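Local coordinates for protein phosphatase Slingshot homolog 2 (Homo sapiens, PDB 2NT2) that dephosphorylates and thereby activates cofilin, so regulating actin filament dynamics, and acts here through its dual-specificity phosphatase catalytic domain, at residues E23-R28 and K83-S88; Y102-Y107 and D112-Y117. The protein carries 1 engineered substitution. All coordinates share one frame; numbering follows the deposited sequence.

Contact 1 of 2, residues E23-R28 and K83-S88; sequences EDLQNR and KCLVHS. Engineered in segment 83-88: Ser88 (natural residue Cys). With SO4 (sulfate ion), chain D.
Different first torsions bring Leu25 and Leu85 into contact. In Leu25, CG stands anti to the carbonyl carbon (chi1 -72°), which carries the branched end across to the methyl of Leu85; in Leu85, CG lies anti to the backbone N (chi1 166°) on a strand residue whose CB already faces the helix. The two side chains cross at about a right angle and meet methyl to methyl, Leu25 CD2 to Leu85 CD2 at 3.8 Å. Both leucines are buried, and Ile33 of strand 30-35 beside Leu25, with Phe12 of strand 11-14 and Ala19 beside Leu85, widen this apolar layer between helix 22-27 and strand 83-87.

At the upstream end of the strand the aliphatic chain of Lys83 runs past the end of the helix, and its CD comes to 3.3 Å from Arg28 O, a van der Waals contact on the methylene. Arg28 sends its guanidinium back to its own helix in a salt bridge: NE donates to Asp24 OD2 at 2.8 Å, meeting the syn side from somewhat outside the carboxylate plane, with a bent N-H...O angle of 133°.

The strand then leads into the phosphatase signature loop. His87 ND1 donates to Ser88 O (3.2 Å) nearly in its ring plane, tying the strand end to the residue that begins the catalytic turn. Ser88 is engineered in place of the cysteine that forms the phosphocysteine intermediate, and a sulfate ion lies against its OG. No hydrogen bond links helix to strand, which meet through the leucines and the Lys83 methylene on Arg28 O. At the far end, Ser88, the backbone N-H groups of Met90, Val92 and Ser93, and Arg94 surround the sulfate, consistent with a cradle built for the substrate phosphate.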
loop_
_atom_site.group_PDB
_atom_site.type_symbol
_atom_site.label_atom_id
_atom_site.label_comp_id
_atom_site.label_asym_id
_atom_site.label_seq_id
_atom_site.Cartn_x
_atom_site.Cartn_y
_atom_site.Cartn_z
ATOM N N GLU A 23 4.235 17.817 7.131
ATOM C CA GLU A 23 3.577 18.901 6.414
ATOM C C GLU A 23 3.093 18.423 5.051
ATOM O O GLU A 23 2.004 18.781 4.609
ATOM C CB GLU A 23 4.538 20.071 6.260
ATOM C CG GLU A 23 4.136 21.410 6.810
ATOM C CD GLU A 23 3.237 21.394 8.024
ATOM O OE1 GLU A 23 1.995 21.305 7.844
ATOM O OE2 GLU A 23 3.741 21.466 9.166
ATOM N N ASP A 24 3.901 17.609 4.365
ATOM C CA ASP A 24 3.472 17.127 3.056
ATOM C C ASP A 24 2.171 16.328 3.175
ATOM O O ASP A 24 1.228 16.533 2.418
ATOM C CB ASP A 24 4.541 16.254 2.399
ATOM C CG ASP A 24 4.150 15.893 0.976
ATOM O OD1 ASP A 24 4.387 16.719 0.068
ATOM O OD2 ASP A 24 3.602 14.794 0.746
ATOM N N LEU A 25 2.156 15.430 4.143
ATOM C CA LEU A 25 1.059 14.540 4.463
ATOM C C LEU A 25 -0.197 15.315 4.853
ATOM O O LEU A 25 -1.288 15.065 4.339
ATOM C CB LEU A 25 1.457 13.608 5.619
ATOM C CG LEU A 25 2.479 12.524 5.267
ATOM C CD1 LEU A 25 2.696 11.568 6.423
ATOM C CD2 LEU A 25 2.032 11.776 4.018
ATOM N N GLN A 26 -0.017 16.256 5.777
ATOM C CA GLN A 26 -1.136 17.069 6.243
ATOM C C GLN A 26 -1.770 17.824 5.082
ATOM O O GLN A 26 -2.988 17.827 4.910
ATOM C CB GLN A 26 -0.667 18.034 7.334
ATOM C CG GLN A 26 -1.784 18.517 8.240
ATOM C CD GLN A 26 -1.280 19.076 9.556
ATOM O OE1 GLN A 26 -0.829 20.220 9.621
ATOM N NE2 GLN A 26 -1.366 18.278 10.614
ATOM N N ASN A 27 -0.932 18.449 4.261
ATOM C CA ASN A 27 -1.388 19.234 3.123
ATOM C C ASN A 27 -2.138 18.386 2.102
ATOM O O ASN A 27 -3.083 18.846 1.461
ATOM C CB ASN A 27 -0.210 19.935 2.444
ATOM C CG ASN A 27 0.381 21.035 3.302
ATOM O OD1 ASN A 27 -0.163 21.393 4.345
ATOM N ND2 ASN A 27 1.516 21.567 2.865
ATOM N N ARG A 28 -1.707 17.138 1.935
ATOM C CA ARG A 28 -2.357 16.261 0.969
ATOM C C ARG A 28 -3.649 15.683 1.527
ATOM O O ARG A 28 -4.366 14.977 0.819
ATOM C CB ARG A 28 -1.415 15.136 0.540
ATOM C CG ARG A 28 -0.182 15.635 -0.192
ATOM C CD ARG A 28 0.781 14.491 -0.480
ATOM N NE ARG A 28 1.830 14.865 -1.416
ATOM C CZ ARG A 28 1.668 14.932 -2.731
ATOM N NH1 ARG A 28 0.484 14.645 -3.262
ATOM N NH2 ARG A 28 2.676 15.281 -3.518
ATOM N N LYS A 83 -7.823 10.182 3.352
ATOM C CA LYS A 83 -6.816 9.622 2.470
ATOM C C LYS A 83 -5.790 8.811 3.265
ATOM O O LYS A 83 -5.569 9.068 4.448
ATOM C CB LYS A 83 -6.098 10.704 1.664
ATOM C CG LYS A 83 -7.020 11.722 1.009
ATOM C CD LYS A 83 -6.331 12.444 -0.140
ATOM C CE LYS A 83 -7.356 13.188 -0.985
ATOM N NZ LYS A 83 -7.893 14.384 -0.276
ATOM N N CYS A 84 -5.197 7.842 2.580
ATOM C CA CYS A 84 -4.287 6.880 3.195
ATOM C C CYS A 84 -2.958 6.842 2.454
ATOM O O CYS A 84 -2.927 6.793 1.225
ATOM C CB CYS A 84 -4.939 5.498 3.215
ATOM S SG CYS A 84 -3.978 4.171 3.974
ATOM N N LEU A 85 -1.862 6.879 3.208
ATOM C CA LEU A 85 -0.541 6.664 2.638
ATOM C C LEU A 85 -0.119 5.207 2.803
ATOM O O LEU A 85 0.099 4.707 3.906
ATOM C CB LEU A 85 0.498 7.590 3.275
ATOM C CG LEU A 85 1.967 7.238 2.999
ATOM C CD1 LEU A 85 2.298 7.450 1.531
ATOM C CD2 LEU A 85 2.895 8.050 3.889
ATOM N N VAL A 86 0.016 4.496 1.683
ATOM C CA VAL A 86 0.629 3.173 1.783
ATOM C C VAL A 86 2.129 3.305 1.517
ATOM O O VAL A 86 2.519 3.723 0.430
ATOM C CB VAL A 86 0.033 2.135 0.828
ATOM C CG1 VAL A 86 0.422 0.740 1.320
ATOM C CG2 VAL A 86 -1.475 2.274 0.734
ATOM N N HIS A 87 2.937 2.976 2.522
ATOM C CA HIS A 87 4.384 3.137 2.377
ATOM C C HIS A 87 5.147 1.936 2.929
ATOM O O HIS A 87 4.653 1.170 3.751
ATOM C CB HIS A 87 4.863 4.430 3.021
ATOM C CG HIS A 87 4.991 4.435 4.508
ATOM N ND1 HIS A 87 6.181 4.163 5.146
ATOM C CD2 HIS A 87 4.100 4.684 5.495
ATOM C CE1 HIS A 87 6.017 4.241 6.456
ATOM N NE2 HIS A 87 4.758 4.554 6.696
ATOM N N SER A 88 6.357 1.792 2.404
ATOM C CA SER A 88 7.346 0.833 2.874
ATOM C C SER A 88 8.636 1.582 3.197
ATOM O O SER A 88 8.586 2.739 3.623
ATOM C CB SER A 88 7.576 -0.258 1.830
ATOM O OG SER A 88 7.803 0.295 0.545
HETATM S S SO4 D . 10.208 -1.730 -0.014
HETATM O O1 SO4 D . 10.735 -0.831 1.003
HETATM O O2 SO4 D . 11.285 -2.298 -0.822
HETATM O O3 SO4 D . 9.481 -2.828 0.629
HETATM O O4 SO4 D . 9.293 -0.985 -0.885
#

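Contact 2 of 2, residues Y102-Y107 and D112-Y117; sequences YAMKEY and DRAYDY
Ala103 and Met104 meet Ala114 in the helical layer of the dual-specificity phosphatase fold, where helix 94-107 and helix 111-121, joined by a short turn, pack as consecutive helices. Ala103 and Ala114 both direct CB at the opposite helix, so methyl faces methyl, Ala103 CB to Ala114 CB at 4.1 Å. The two backbones come together to 6.1 Å between Ala103 CA and Ala114 CA, a close spacing consistent with the small residues here.

Met104 approaches differently. Its CB points along the flank of the interface, and CG, anti to the carbonyl carbon (chi1 -76°), lies alongside the alanine methyl; the chain then bends at its last torsion (chi3 67°). Its contact with Ala114 is therefore made by the first part of the side chain, whereas the residue as a whole also packs on Tyr138, Gln139 and Leu142 of helix 129-143. Met104 thus belongs to two interfaces, and helix 94-107 is bordered by both later helices. Trp109, in the connecting turn, touches Ala103 and Ala114 alike, and Ile100, one turn earlier in helix 94-107, also reaches Ala114.

Aromatic side chains gather around this small apolar patch. Tyr117 meets Trp109 edge to face, and its hydroxyl is hydrogen-bonded to Ile7 O, which connects helix 111-121 to the N-terminal strand 5-8. Tyr107 meets Phe8 of the same strand edge to face. All three residues that touch across the helices are buried, and the methyl of Ala114 is shared, with Met104 CG 4.0 Å from its CB and Ala103 CB reaching it from a direction nearly at right angles.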
loop_
_atom_site.group_PDB
_atom_site.type_symbol
_atom_site.label_atom_id
_atom_site.label_comp_id
_atom_site.label_asym_id
_atom_site.label_seq_id
_atom_site.Cartn_x
_atom_site.Cartn_y
_atom_site.Cartn_z
ATOM N N TYR A 102 -5.046 -4.203 -3.441
ATOM C CA TYR A 102 -6.267 -3.500 -3.043
ATOM C C TYR A 102 -7.107 -3.133 -4.268
ATOM O O TYR A 102 -8.324 -3.308 -4.265
ATOM C CB TYR A 102 -5.931 -2.248 -2.238
ATOM C CG TYR A 102 -7.131 -1.362 -1.974
ATOM C CD1 TYR A 102 -8.063 -1.703 -1.002
ATOM C CD2 TYR A 102 -7.332 -0.193 -2.692
ATOM C CE1 TYR A 102 -9.162 -0.905 -0.751
ATOM C CE2 TYR A 102 -8.430 0.613 -2.448
ATOM C CZ TYR A 102 -9.341 0.253 -1.477
ATOM O OH TYR A 102 -10.431 1.061 -1.236
ATOM N N ALA A 103 -6.458 -2.632 -5.309
ATOM C CA ALA A 103 -7.127 -2.246 -6.546
ATOM C C ALA A 103 -7.804 -3.431 -7.223
ATOM O O ALA A 103 -8.934 -3.327 -7.713
ATOM C CB ALA A 103 -6.147 -1.573 -7.493
ATOM N N MET A 104 -7.137 -4.582 -7.239
ATOM C CA MET A 104 -7.746 -5.807 -7.760
ATOM C C MET A 104 -9.036 -6.118 -7.004
ATOM O O MET A 104 -10.104 -6.310 -7.576
ATOM C CB MET A 104 -6.792 -6.988 -7.601
ATOM C CG MET A 104 -5.641 -7.040 -8.581
ATOM S SD MET A 104 -4.348 -8.202 -8.100
ATOM C CE MET A 104 -5.193 -9.766 -8.264
ATOM N N LYS A 105 -8.906 -6.156 -5.680
ATOM C CA LYS A 105 -10.049 -6.426 -4.819
ATOM C C LYS A 105 -11.135 -5.362 -4.948
ATOM O O LYS A 105 -12.301 -5.671 -5.193
ATOM C CB LYS A 105 -9.599 -6.517 -3.356
ATOM C CG LYS A 105 -10.703 -7.027 -2.438
ATOM C CD LYS A 105 -10.143 -7.798 -1.254
ATOM C CE LYS A 105 -11.157 -7.828 -0.114
ATOM N NZ LYS A 105 -12.484 -8.320 -0.584
ATOM N N GLU A 106 -10.742 -4.107 -4.771
ATOM C CA GLU A 106 -11.666 -2.985 -4.683
ATOM C C GLU A 106 -12.401 -2.723 -5.985
ATOM O O GLU A 106 -13.635 -2.626 -5.995
ATOM C CB GLU A 106 -10.916 -1.730 -4.227
ATOM C CG GLU A 106 -11.737 -0.468 -4.099
ATOM C CD GLU A 106 -12.901 -0.578 -3.141
ATOM O OE1 GLU A 106 -12.709 -0.712 -1.918
ATOM O OE2 GLU A 106 -14.055 -0.528 -3.625
ATOM N N TYR A 107 -11.678 -2.589 -7.103
ATOM C CA TYR A 107 -12.370 -2.244 -8.347
ATOM C C TYR A 107 -12.537 -3.453 -9.255
ATOM O O TYR A 107 -13.073 -3.336 -10.357
ATOM C CB TYR A 107 -11.649 -1.093 -9.061
ATOM C CG TYR A 107 -11.413 0.086 -8.132
ATOM C CD1 TYR A 107 -10.125 0.533 -7.869
ATOM C CD2 TYR A 107 -12.468 0.744 -7.510
ATOM C CE1 TYR A 107 -9.909 1.604 -7.021
ATOM C CE2 TYR A 107 -12.258 1.813 -6.661
ATOM C CZ TYR A 107 -10.967 2.244 -6.420
ATOM O OH TYR A 107 -10.746 3.307 -5.576
ATOM N N ASP A 112 -2.715 -7.577 -14.403
ATOM C CA ASP A 112 -1.923 -6.721 -15.287
ATOM C C ASP A 112 -2.515 -5.319 -15.374
ATOM O O ASP A 112 -1.758 -4.349 -15.355
ATOM C CB ASP A 112 -1.803 -7.382 -16.660
ATOM C CG ASP A 112 -0.716 -8.449 -16.624
ATOM O OD1 ASP A 112 -0.571 -9.137 -15.593
ATOM O OD2 ASP A 112 0.018 -8.576 -17.632
ATOM N N ARG A 113 -3.827 -5.268 -15.409
ATOM C CA ARG A 113 -4.675 -4.103 -15.256
ATOM C C ARG A 113 -4.190 -3.182 -14.133
ATOM O O ARG A 113 -3.843 -2.028 -14.361
ATOM C CB ARG A 113 -6.085 -4.562 -14.901
ATOM C CG ARG A 113 -7.257 -3.980 -15.655
ATOM C CD ARG A 113 -8.206 -5.090 -16.077
ATOM N NE ARG A 113 -9.532 -5.000 -15.461
ATOM C CZ ARG A 113 -10.597 -5.620 -15.940
ATOM N NH1 ARG A 113 -10.511 -6.367 -17.035
ATOM N NH2 ARG A 113 -11.770 -5.495 -15.334
ATOM N N ALA A 114 -4.201 -3.707 -12.916
ATOM C CA ALA A 114 -3.859 -2.974 -11.702
ATOM C C ALA A 114 -2.363 -2.712 -11.622
ATOM O O ALA A 114 -1.933 -1.600 -11.326
ATOM C CB ALA A 114 -4.325 -3.738 -10.470
ATOM N N TYR A 115 -1.547 -3.734 -11.899
ATOM C CA TYR A 115 -0.099 -3.511 -11.906
ATOM C C TYR A 115 0.253 -2.393 -12.890
ATOM O O TYR A 115 0.978 -1.469 -12.536
ATOM C CB TYR A 115 0.652 -4.790 -12.258
ATOM C CG TYR A 115 2.151 -4.648 -12.351
ATOM C CD1 TYR A 115 2.950 -4.759 -11.219
ATOM C CD2 TYR A 115 2.779 -4.403 -13.565
ATOM C CE1 TYR A 115 4.326 -4.631 -11.290
ATOM C CE2 TYR A 115 4.157 -4.273 -13.650
ATOM C CZ TYR A 115 4.924 -4.388 -12.509
ATOM O OH TYR A 115 6.291 -4.259 -12.594
ATOM N N ASP A 116 -0.281 -2.489 -14.103
ATOM C CA ASP A 116 -0.122 -1.492 -15.141
ATOM C C ASP A 116 -0.611 -0.114 -14.700
ATOM O O ASP A 116 0.001 0.905 -15.008
ATOM C CB ASP A 116 -0.905 -1.894 -16.398
ATOM C CG ASP A 116 -0.186 -2.949 -17.213
ATOM O OD1 ASP A 116 0.909 -3.385 -16.802
ATOM O OD2 ASP A 116 -0.720 -3.328 -18.277
ATOM N N TYR A 117 -1.750 -0.102 -14.014
ATOM C CA TYR A 117 -2.301 1.153 -13.512
ATOM C C TYR A 117 -1.320 1.790 -12.530
ATOM O O TYR A 117 -0.983 2.966 -12.627
ATOM C CB TYR A 117 -3.651 0.912 -12.845
ATOM C CG TYR A 117 -4.301 2.160 -12.294
ATOM C CD1 TYR A 117 -5.034 3.006 -13.119
ATOM C CD2 TYR A 117 -4.180 2.494 -10.950
ATOM C CE1 TYR A 117 -5.626 4.146 -12.608
ATOM C CE2 TYR A 117 -4.771 3.635 -10.435
ATOM C CZ TYR A 117 -5.494 4.458 -11.273
ATOM O OH TYR A 117 -6.091 5.596 -10.782
#

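How the contacts relate
From the N terminus, the chain forms the hairpin of strands 5-8 and 11-14, then reaches helix 22-27, where contact 1 opens. It closes 55 residues later at strand 83-87, after strands 30-35 and 49-52 and helix 67-79, so it joins an early helix to a central strand of the mixed sheet. The chain passes through the anion-binding loop into helix 94-107, and contact 2 closes only a short turn between that helix and helix 111-121. The two contacts therefore stand in series, neither nested nor crossed. Their centres lie 20 Å apart and they do not touch: contact 1 joins helix 22-27 to the sheet, and contact 2 joins two helices of the C-terminal part.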